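Local coordinates for protein alpha-1,2-mannosidase (Bacteroides thetaiotaomicron, PDB 2WW2) that hydrolyses alpha-mannosides with inversion at the anomeric carbon, as a calcium-dependent member of glycoside hydrolase family 92, at residues 75-80 and 178-183; 149-154 and 169-174. One frame throughout, in Å; residues are numbered along the deposited sequence.

Overall arrangement
Both contacts belong to the N-terminal domain and lie with their centres about 6 Å apart, contact 2 nested inside the length of chain that contact 1 closes. Contact 1 is buried and made by van der Waals packing, an aromatic edge and an asparagine against the backbone of a glycine. Contact 2, only partly buried, mixes a tyrosine pair with an arginine bond and bridging waters. Residues 169-174 and 178-183 are two ends of one connection, between strands 164-169 and 182-188, held to 149-154 and 75-80 respectively. T169 links the two: its O takes the N-H of N182, and its OG1 probably bonds to O of T79. Chemistry here follows burial.

Contact 1 of 2, residues 75-80 and 178-183; sequences NDYGTF and DNFANY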
ATOM      1  N   ASN A  75      -4.147  14.585 -28.987  1.00  7.85           N
ATOM      2  CA  ASN A  75      -3.494  15.812 -29.440  1.00  8.84           C
ATOM      3  C   ASN A  75      -4.406  16.555 -30.438  1.00  8.62           C
ATOM      4  O   ASN A  75      -5.613  16.260 -30.519  1.00  8.63           O
ATOM      5  CB  ASN A  75      -2.055  15.503 -29.961  1.00  8.06           C
ATOM      6  CG  ASN A  75      -1.082  16.704 -29.821  1.00  9.99           C
ATOM      7  OD1 ASN A  75      -1.401  17.829 -30.210  1.00 10.88           O
ATOM      8  ND2 ASN A  75       0.125  16.438 -29.327  1.00  9.41           N
ATOM      9  N   ASP A  76      -3.857  17.526 -31.164  1.00  8.75           N
ATOM     10  CA  ASP A  76      -4.663  18.554 -31.861  1.00  8.28           C
ATOM     11  C   ASP A  76      -4.639  18.401 -33.389  1.00  8.21           C
ATOM     12  O   ASP A  76      -3.863  17.599 -33.933  1.00  8.37           O
ATOM     13  CB  ASP A  76      -4.165  19.964 -31.480  1.00  7.86           C
ATOM     14  CG  ASP A  76      -5.296  21.016 -31.472  1.00 10.23           C
ATOM     15  OD1 ASP A  76      -6.426  20.697 -31.920  1.00  9.78           O
ATOM     16  OD2 ASP A  76      -5.060  22.149 -30.978  1.00  9.50           O
ATOM     17  N   TYR A  77      -5.511  19.147 -34.070  1.00  7.50           N
ATOM     18  CA  TYR A  77      -5.472  19.260 -35.534  1.00  7.41           C
ATOM     19  C   TYR A  77      -6.165  20.586 -35.897  1.00  8.04           C
ATOM     20  O   TYR A  77      -6.926  21.138 -35.075  1.00  9.69           O
ATOM     21  CB  TYR A  77      -6.178  18.066 -36.205  1.00  6.90           C
ATOM     22  CG  TYR A  77      -7.661  18.039 -35.907  1.00  7.26           C
ATOM     23  CD1 TYR A  77      -8.571  18.692 -36.742  1.00  6.90           C
ATOM     24  CD2 TYR A  77      -8.144  17.411 -34.761  1.00  8.59           C
ATOM     25  CE1 TYR A  77      -9.940  18.722 -36.442  1.00  8.12           C
ATOM     26  CE2 TYR A  77      -9.513  17.421 -34.453  1.00  6.56           C
ATOM     27  CZ  TYR A  77     -10.396  18.086 -35.298  1.00  8.60           C
ATOM     28  OH  TYR A  77     -11.730  18.109 -35.002  1.00  6.64           O
ATOM     29  N   GLY A  78      -5.891  21.094 -37.096  1.00  8.01           N
ATOM     30  CA  GLY A  78      -6.530  22.304 -37.631  1.00  8.15           C
ATOM     31  C   GLY A  78      -6.352  23.459 -36.674  1.00  7.98           C
ATOM     32  O   GLY A  78      -7.307  24.170 -36.402  1.00  9.33           O
ATOM     33  N   THR A  79      -5.136  23.641 -36.164  1.00  7.80           N
ATOM     34  CA  THR A  79      -4.885  24.617 -35.089  1.00  7.36           C
ATOM     35  C   THR A  79      -3.927  25.724 -35.535  1.00  7.36           C
ATOM     36  O   THR A  79      -2.971  25.473 -36.283  1.00  7.45           O
ATOM     37  CB  THR A  79      -4.372  23.902 -33.777  1.00  7.44           C
ATOM     38  OG1 THR A  79      -4.229  24.848 -32.713  1.00  9.92           O
ATOM     39  CG2 THR A  79      -3.036  23.179 -33.988  1.00  7.80           C
ATOM     40  N   PHE A  80      -4.210  26.956 -35.097  1.00  6.87           N
ATOM     41  CA  PHE A  80      -3.309  28.082 -35.294  1.00  7.02           C
ATOM     42  C   PHE A  80      -3.410  28.949 -34.046  1.00  7.02           C
ATOM     43  O   PHE A  80      -4.268  28.686 -33.184  1.00  7.37           O
ATOM     44  CB  PHE A  80      -3.639  28.858 -36.590  1.00  6.93           C
ATOM     45  CG  PHE A  80      -4.906  29.662 -36.539  1.00  7.62           C
ATOM     46  CD1 PHE A  80      -4.876  31.006 -36.183  1.00  8.73           C
ATOM     47  CD2 PHE A  80      -6.128  29.102 -36.904  1.00  7.24           C
ATOM     48  CE1 PHE A  80      -6.045  31.768 -36.146  1.00 10.62           C
ATOM     49  CE2 PHE A  80      -7.304  29.878 -36.866  1.00  6.62           C
ATOM     50  CZ  PHE A  80      -7.257  31.201 -36.479  1.00  8.72           C
ATOM     51  N   ASP A 178      -6.159  13.070 -47.216  1.00  9.61           N
ATOM     52  CA  ASP A 178      -4.960  13.645 -47.821  1.00 10.74           C
ATOM     53  C   ASP A 178      -5.083  15.124 -48.137  1.00 10.59           C
ATOM     54  O   ASP A 178      -4.076  15.778 -48.341  1.00 11.96           O
ATOM     55  CB  ASP A 178      -4.612  12.921 -49.129  1.00 11.58           C
ATOM     56  CG  ASP A 178      -3.986  11.568 -48.906  1.00 15.09           C
ATOM     57  OD1 ASP A 178      -3.658  11.232 -47.743  1.00 18.20           O
ATOM     58  OD2 ASP A 178      -3.799  10.852 -49.912  1.00 20.65           O
ATOM     59  N   ASN A 179      -6.300  15.650 -48.235  1.00 10.88           N
ATOM     60  CA  ASN A 179      -6.484  17.050 -48.626  1.00 10.28           C
ATOM     61  C   ASN A 179      -6.822  17.932 -47.440  1.00 10.14           C
ATOM     62  O   ASN A 179      -7.314  19.042 -47.612  1.00  8.81           O
ATOM     63  CB  ASN A 179      -7.584  17.190 -49.692  1.00 11.19           C
ATOM     64  CG  ASN A 179      -8.946  16.705 -49.204  1.00 12.51           C
ATOM     65  OD1 ASN A 179      -9.077  16.212 -48.083  1.00 13.80           O
ATOM     66  ND2 ASN A 179      -9.964  16.842 -50.048  1.00 12.12           N
ATOM     67  N   PHE A 180      -6.558  17.428 -46.243  1.00  9.02           N
ATOM     68  CA  PHE A 180      -6.953  18.137 -45.022  1.00  9.51           C
ATOM     69  C   PHE A 180      -6.307  19.524 -44.859  1.00 10.18           C
ATOM     70  O   PHE A 180      -5.104  19.691 -45.092  1.00 10.09           O
ATOM     71  CB  PHE A 180      -6.634  17.278 -43.798  1.00  8.90           C
ATOM     72  CG  PHE A 180      -6.761  18.016 -42.508  1.00  8.41           C
ATOM     73  CD1 PHE A 180      -8.013  18.194 -41.922  1.00  7.92           C
ATOM     74  CD2 PHE A 180      -5.648  18.559 -41.902  1.00  7.99           C
ATOM     75  CE1 PHE A 180      -8.151  18.908 -40.722  1.00  8.40           C
ATOM     76  CE2 PHE A 180      -5.766  19.262 -40.682  1.00  7.94           C
ATOM     77  CZ  PHE A 180      -7.024  19.445 -40.106  1.00  9.61           C
ATOM     78  N   ALA A 181      -7.113  20.497 -44.419  1.00 10.23           N
ATOM     79  CA  ALA A 181      -6.629  21.820 -43.989  1.00  9.83           C
ATOM     80  C   ALA A 181      -7.718  22.539 -43.227  1.00 10.28           C
ATOM     81  O   ALA A 181      -8.904  22.307 -43.477  1.00 10.28           O
ATOM     82  CB  ALA A 181      -6.224  22.683 -45.179  1.00  9.32           C
ATOM     83  N   ASN A 182      -7.304  23.423 -42.312  1.00  9.09           N
ATOM     84  CA  ASN A 182      -8.205  24.400 -41.747  1.00  9.03           C
ATOM     85  C   ASN A 182      -7.857  25.773 -42.355  1.00  9.03           C
ATOM     86  O   ASN A 182      -6.701  26.209 -42.302  1.00  8.48           O
ATOM     87  CB  ASN A 182      -8.123  24.387 -40.205  1.00  8.50           C
ATOM     88  CG  ASN A 182      -9.051  25.392 -39.564  1.00  9.30           C
ATOM     89  OD1 ASN A 182     -10.259  25.137 -39.361  1.00 11.26           O
ATOM     90  ND2 ASN A 182      -8.500  26.538 -39.223  1.00  4.36           N
ATOM     91  N   TYR A 183      -8.846  26.405 -42.989  1.00  8.51           N
ATOM     92  CA  TYR A 183      -8.636  27.674 -43.695  1.00  9.04           C
ATOM     93  C   TYR A 183      -9.114  28.778 -42.779  1.00  9.28           C
ATOM     94  O   TYR A 183     -10.276  28.778 -42.367  1.00  9.32           O
ATOM     95  CB  TYR A 183      -9.447  27.674 -44.993  1.00  9.20           C
ATOM     96  CG  TYR A 183      -9.125  26.492 -45.879  1.00  9.45           C
ATOM     97  CD1 TYR A 183      -8.010  26.509 -46.713  1.00 10.94           C
ATOM     98  CD2 TYR A 183      -9.903  25.338 -45.850  1.00 10.79           C
ATOM     99  CE1 TYR A 183      -7.696  25.411 -47.533  1.00 11.67           C
ATOM    100  CE2 TYR A 183      -9.597  24.233 -46.669  1.00 11.34           C
ATOM    101  CZ  TYR A 183      -8.495  24.286 -47.496  1.00 12.55           C
ATOM    102  OH  TYR A 183      -8.176  23.210 -48.282  1.00 13.01           O
TER
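F180 drives the outer edge of its ring against Y77 and G78, where residues 178-183 first meet residues 75-80. With CG anti to its backbone N (chi1 169°), the ring reaches out from its own chain, and CZ does the touching. This atom lies 3.8 Å from CD1 of Y77, near the plane of the tyrosine ring and at its edge, while the two side chains cross at roughly a right angle. The same CZ is 3.6 Å from the backbone N of G78, which sits in the plane of the phenylalanine ring; that N belongs to a backbone bond with Y171. An alanine in place of F180 is likely to leave a gap beside G78 and the Y77 ring without its neighbour at that edge. N182 makes the next contact as strand 182-188 begins. Its CB packs 3.7 Å from CA of G78, and its ND2 passes 3.9 Å from the G78 carbonyl O before coming near the plane of the F80 ring, at the edge, 4.2 Å from CD2. Amide and ring planes are 23° apart. The amide has its strongest polar partner in S235, and its approach to G78 and F80 is packing. G78 suits this place doubly: its phi is positive, and a CB would fall only 3.3 Å from CB of N182. Beyond the contact, Y77 carries the loop on to the catalytic region, touching R299 and F301 of strand 299-304 and bonding through OH to D328. With the edge of F180 set against the backbone of G78, and N182 beside it, the loop between strands 60-67 and 80-86 is joined to the start of strand 182-188, within the beta-rich N-terminal domain of family 92.

Contact 2 of 2, residues 149-154 and 169-174; sequences AYNGGS and TRYNNG
Y171 lays its side chain along residues 150 and 151, and can be followed outward atom by atom. CB starts 3.3 Å from the backbone O of N151 and also meets the Y150 ring. A chi1 of 173° swings the ring beside its own carbonyl carbon and across Y150, bringing CG to 3.3 Å from CD1 of Y150. CD1 and CE1 of Y150 cover one face of the whole ring, while OD1 of N151 additionally approaches CD1 of Y171 obliquely, 3.3 Å away. CE1 of Y150 stands over the ring centre, so the edge of Y150 points into that face in a T-shaped pair, centroids 4.5 Å apart and planes at 60°. At the tip, OH accepts from ND2 of N173 at 3.0 Å, nearly straight, and makes a long link to water 2, which sits closer to OH of Y150; that hydroxyl has a further partner in the backbone N of G49. The neighbouring side chain, R170, extends past the G153 carbonyl O, its carbons flanking that atom, and gives NH1 to it at 2.9 Å; the oxygen lies in the guanidinium plane, although the donor stands above the carbonyl plane. Two waters bridge the backbones: water 1 donates to O of A149 and O of N151 and accepts from N of R170, while water 3 donates to O of G152 and O of R170. Past Y171, OD1 of N172 accepts from N of G174, closing an Asx turn. The whole belongs to the open end of the antiparallel hairpin formed by strands 154-159 and 164-169, one loop leading in and the other leading out.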
ATOM      1  N   ALA A 149       0.850  29.732 -37.651  1.00  7.09           N
ATOM      2  CA  ALA A 149       0.023  28.789 -38.393  1.00  7.19           C
ATOM      3  C   ALA A 149       0.482  27.345 -38.193  1.00  7.31           C
ATOM      4  O   ALA A 149       0.035  26.436 -38.903  1.00  7.63           O
ATOM      5  CB  ALA A 149      -0.022  29.171 -39.914  1.00  6.83           C
ATOM      6  N   TYR A 150       1.369  27.157 -37.218  1.00  7.25           N
ATOM      7  CA  TYR A 150       1.842  25.842 -36.756  1.00  7.55           C
ATOM      8  C   TYR A 150       2.750  25.184 -37.796  1.00  8.54           C
ATOM      9  O   TYR A 150       3.009  25.762 -38.858  1.00  8.92           O
ATOM     10  CB  TYR A 150       0.658  24.926 -36.446  1.00  7.18           C
ATOM     11  CG  TYR A 150       0.617  24.404 -35.027  1.00  7.25           C
ATOM     12  CD1 TYR A 150       0.878  23.065 -34.747  1.00  7.70           C
ATOM     13  CD2 TYR A 150       0.305  25.243 -33.965  1.00  9.07           C
ATOM     14  CE1 TYR A 150       0.813  22.571 -33.443  1.00  7.65           C
ATOM     15  CE2 TYR A 150       0.251  24.762 -32.645  1.00  9.00           C
ATOM     16  CZ  TYR A 150       0.495  23.417 -32.409  1.00  8.92           C
ATOM     17  OH  TYR A 150       0.412  22.894 -31.138  1.00  9.85           O
ATOM     18  N   ASN A 151       3.235  23.983 -37.496  1.00  9.22           N
ATOM     19  CA  ASN A 151       4.058  23.259 -38.468  1.00  9.82           C
ATOM     20  C   ASN A 151       3.257  22.190 -39.203  1.00  9.82           C
ATOM     21  O   ASN A 151       2.034  22.130 -39.071  1.00  9.38           O
ATOM     22  CB  ASN A 151       5.322  22.670 -37.830  1.00 10.78           C
ATOM     23  CG  ASN A 151       5.016  21.583 -36.814  1.00 14.21           C
ATOM     24  OD1 ASN A 151       3.909  21.502 -36.295  1.00 16.42           O
ATOM     25  ND2 ASN A 151       6.005  20.740 -36.525  1.00 16.59           N
ATOM     26  N   GLY A 152       3.935  21.374 -40.010  1.00  9.20           N
ATOM     27  CA  GLY A 152       3.246  20.375 -40.834  1.00  9.73           C
ATOM     28  C   GLY A 152       2.834  20.861 -42.225  1.00  9.99           C
ATOM     29  O   GLY A 152       2.077  20.182 -42.923  1.00  9.57           O
ATOM     30  N   GLY A 153       3.313  22.037 -42.633  1.00  9.99           N
ATOM     31  CA  GLY A 153       2.993  22.564 -43.968  1.00 10.54           C
ATOM     32  C   GLY A 153       1.837  23.555 -43.935  1.00 10.41           C
ATOM     33  O   GLY A 153       0.691  23.201 -44.224  1.00 11.14           O
ATOM     34  N   SER A 154       2.140  24.793 -43.577  1.00  9.22           N
ATOM     35  CA  SER A 154       1.121  25.832 -43.430  1.00  9.41           C
ATOM     36  C   SER A 154       1.448  27.005 -44.352  1.00  9.36           C
ATOM     37  O   SER A 154       2.516  27.035 -44.986  1.00  9.70           O
ATOM     38  CB  SER A 154       1.067  26.302 -41.978  1.00  8.50           C
ATOM     39  OG  SER A 154       2.360  26.678 -41.536  1.00  8.80           O
ATOM     40  N   THR A 169      -3.784  25.993 -42.046  1.00  8.77           N
ATOM     41  CA  THR A 169      -2.999  25.175 -41.141  1.00  8.29           C
ATOM     42  C   THR A 169      -3.328  23.723 -41.427  1.00  8.15           C
ATOM     43  O   THR A 169      -4.494  23.372 -41.607  1.00  8.86           O
ATOM     44  CB  THR A 169      -3.278  25.534 -39.663  1.00  8.66           C
ATOM     45  OG1 THR A 169      -2.669  24.547 -38.826  1.00  9.46           O
ATOM     46  CG2 THR A 169      -4.798  25.601 -39.374  1.00  7.86           C
ATOM     47  N   ARG A 170      -2.308  22.875 -41.482  1.00  8.02           N
ATOM     48  CA  ARG A 170      -2.523  21.470 -41.815  1.00  8.38           C
ATOM     49  C   ARG A 170      -2.017  20.505 -40.734  1.00  8.83           C
ATOM     50  O   ARG A 170      -2.131  19.281 -40.877  1.00  8.63           O
ATOM     51  CB  ARG A 170      -1.868  21.159 -43.168  1.00  8.30           C
ATOM     52  CG  ARG A 170      -2.503  21.934 -44.305  1.00  8.41           C
ATOM     53  CD  ARG A 170      -1.877  21.575 -45.675  1.00 11.46           C
ATOM     54  NE  ARG A 170      -2.453  22.404 -46.728  1.00 12.27           N
ATOM     55  CZ  ARG A 170      -2.068  23.653 -46.984  1.00 14.31           C
ATOM     56  NH1 ARG A 170      -1.099  24.220 -46.273  1.00 13.42           N
ATOM     57  NH2 ARG A 170      -2.650  24.342 -47.959  1.00 15.29           N
ATOM     58  N   TYR A 171      -1.458  21.056 -39.658  1.00  8.38           N
ATOM     59  CA  TYR A 171      -0.976  20.233 -38.563  1.00  9.08           C
ATOM     60  C   TYR A 171      -2.060  19.258 -38.115  1.00  9.15           C
ATOM     61  O   TYR A 171      -3.243  19.619 -38.023  1.00  8.94           O
ATOM     62  CB  TYR A 171      -0.557  21.100 -37.375  1.00  9.16           C
ATOM     63  CG  TYR A 171      -0.193  20.298 -36.134  1.00  9.46           C
ATOM     64  CD1 TYR A 171       1.086  19.774 -35.967  1.00  9.74           C
ATOM     65  CD2 TYR A 171      -1.133  20.073 -35.126  1.00 10.51           C
ATOM     66  CE1 TYR A 171       1.415  19.044 -34.821  1.00 11.20           C
ATOM     67  CE2 TYR A 171      -0.819  19.339 -33.981  1.00  9.19           C
ATOM     68  CZ  TYR A 171       0.467  18.842 -33.838  1.00  9.09           C
ATOM     69  OH  TYR A 171       0.777  18.134 -32.722  1.00 10.65           O
ATOM     70  N   ASN A 172      -1.657  18.021 -37.845  1.00  8.53           N
ATOM     71  CA  ASN A 172      -2.607  17.023 -37.350  1.00  9.27           C
ATOM     72  C   ASN A 172      -1.840  15.854 -36.740  1.00  9.33           C
ATOM     73  O   ASN A 172      -0.610  15.757 -36.882  1.00  8.55           O
ATOM     74  CB  ASN A 172      -3.524  16.508 -38.478  1.00  8.24           C
ATOM     75  CG  ASN A 172      -2.772  15.742 -39.533  1.00 10.04           C
ATOM     76  OD1 ASN A 172      -2.606  14.524 -39.431  1.00 12.12           O
ATOM     77  ND2 ASN A 172      -2.332  16.441 -40.578  1.00  9.19           N
ATOM     78  N   ASN A 173      -2.568  14.966 -36.077  1.00  9.33           N
ATOM     79  CA  ASN A 173      -1.959  13.800 -35.441  1.00  9.59           C
ATOM     80  C   ASN A 173      -2.534  12.504 -36.010  1.00 10.27           C
ATOM     81  O   ASN A 173      -2.656  11.488 -35.311  1.00  9.93           O
ATOM     82  CB  ASN A 173      -2.143  13.892 -33.933  1.00 10.13           C
ATOM     83  CG  ASN A 173      -1.139  14.837 -33.292  1.00  9.70           C
ATOM     84  OD1 ASN A 173      -0.095  14.390 -32.854  1.00  8.82           O
ATOM     85  ND2 ASN A 173      -1.436  16.152 -33.257  1.00  7.88           N
ATOM     86  N   GLY A 174      -2.879  12.551 -37.297  1.00  9.85           N
ATOM     87  CA  GLY A 174      -3.489  11.416 -37.971  1.00  9.91           C
ATOM     88  C   GLY A 174      -5.004  11.523 -38.035  1.00  9.57           C
ATOM     89  O   GLY A 174      -5.596  12.493 -37.547  1.00  8.73           O
TER
HETATM   90  O   HOH W   1       0.008  23.624 -39.902  1.00  8.17           O
HETATM   91  O   HOH W   2      -0.228  20.320 -30.512  1.00 11.51           O
HETATM   92  O   HOH W   3       0.648  18.278 -41.693  1.00 20.00           O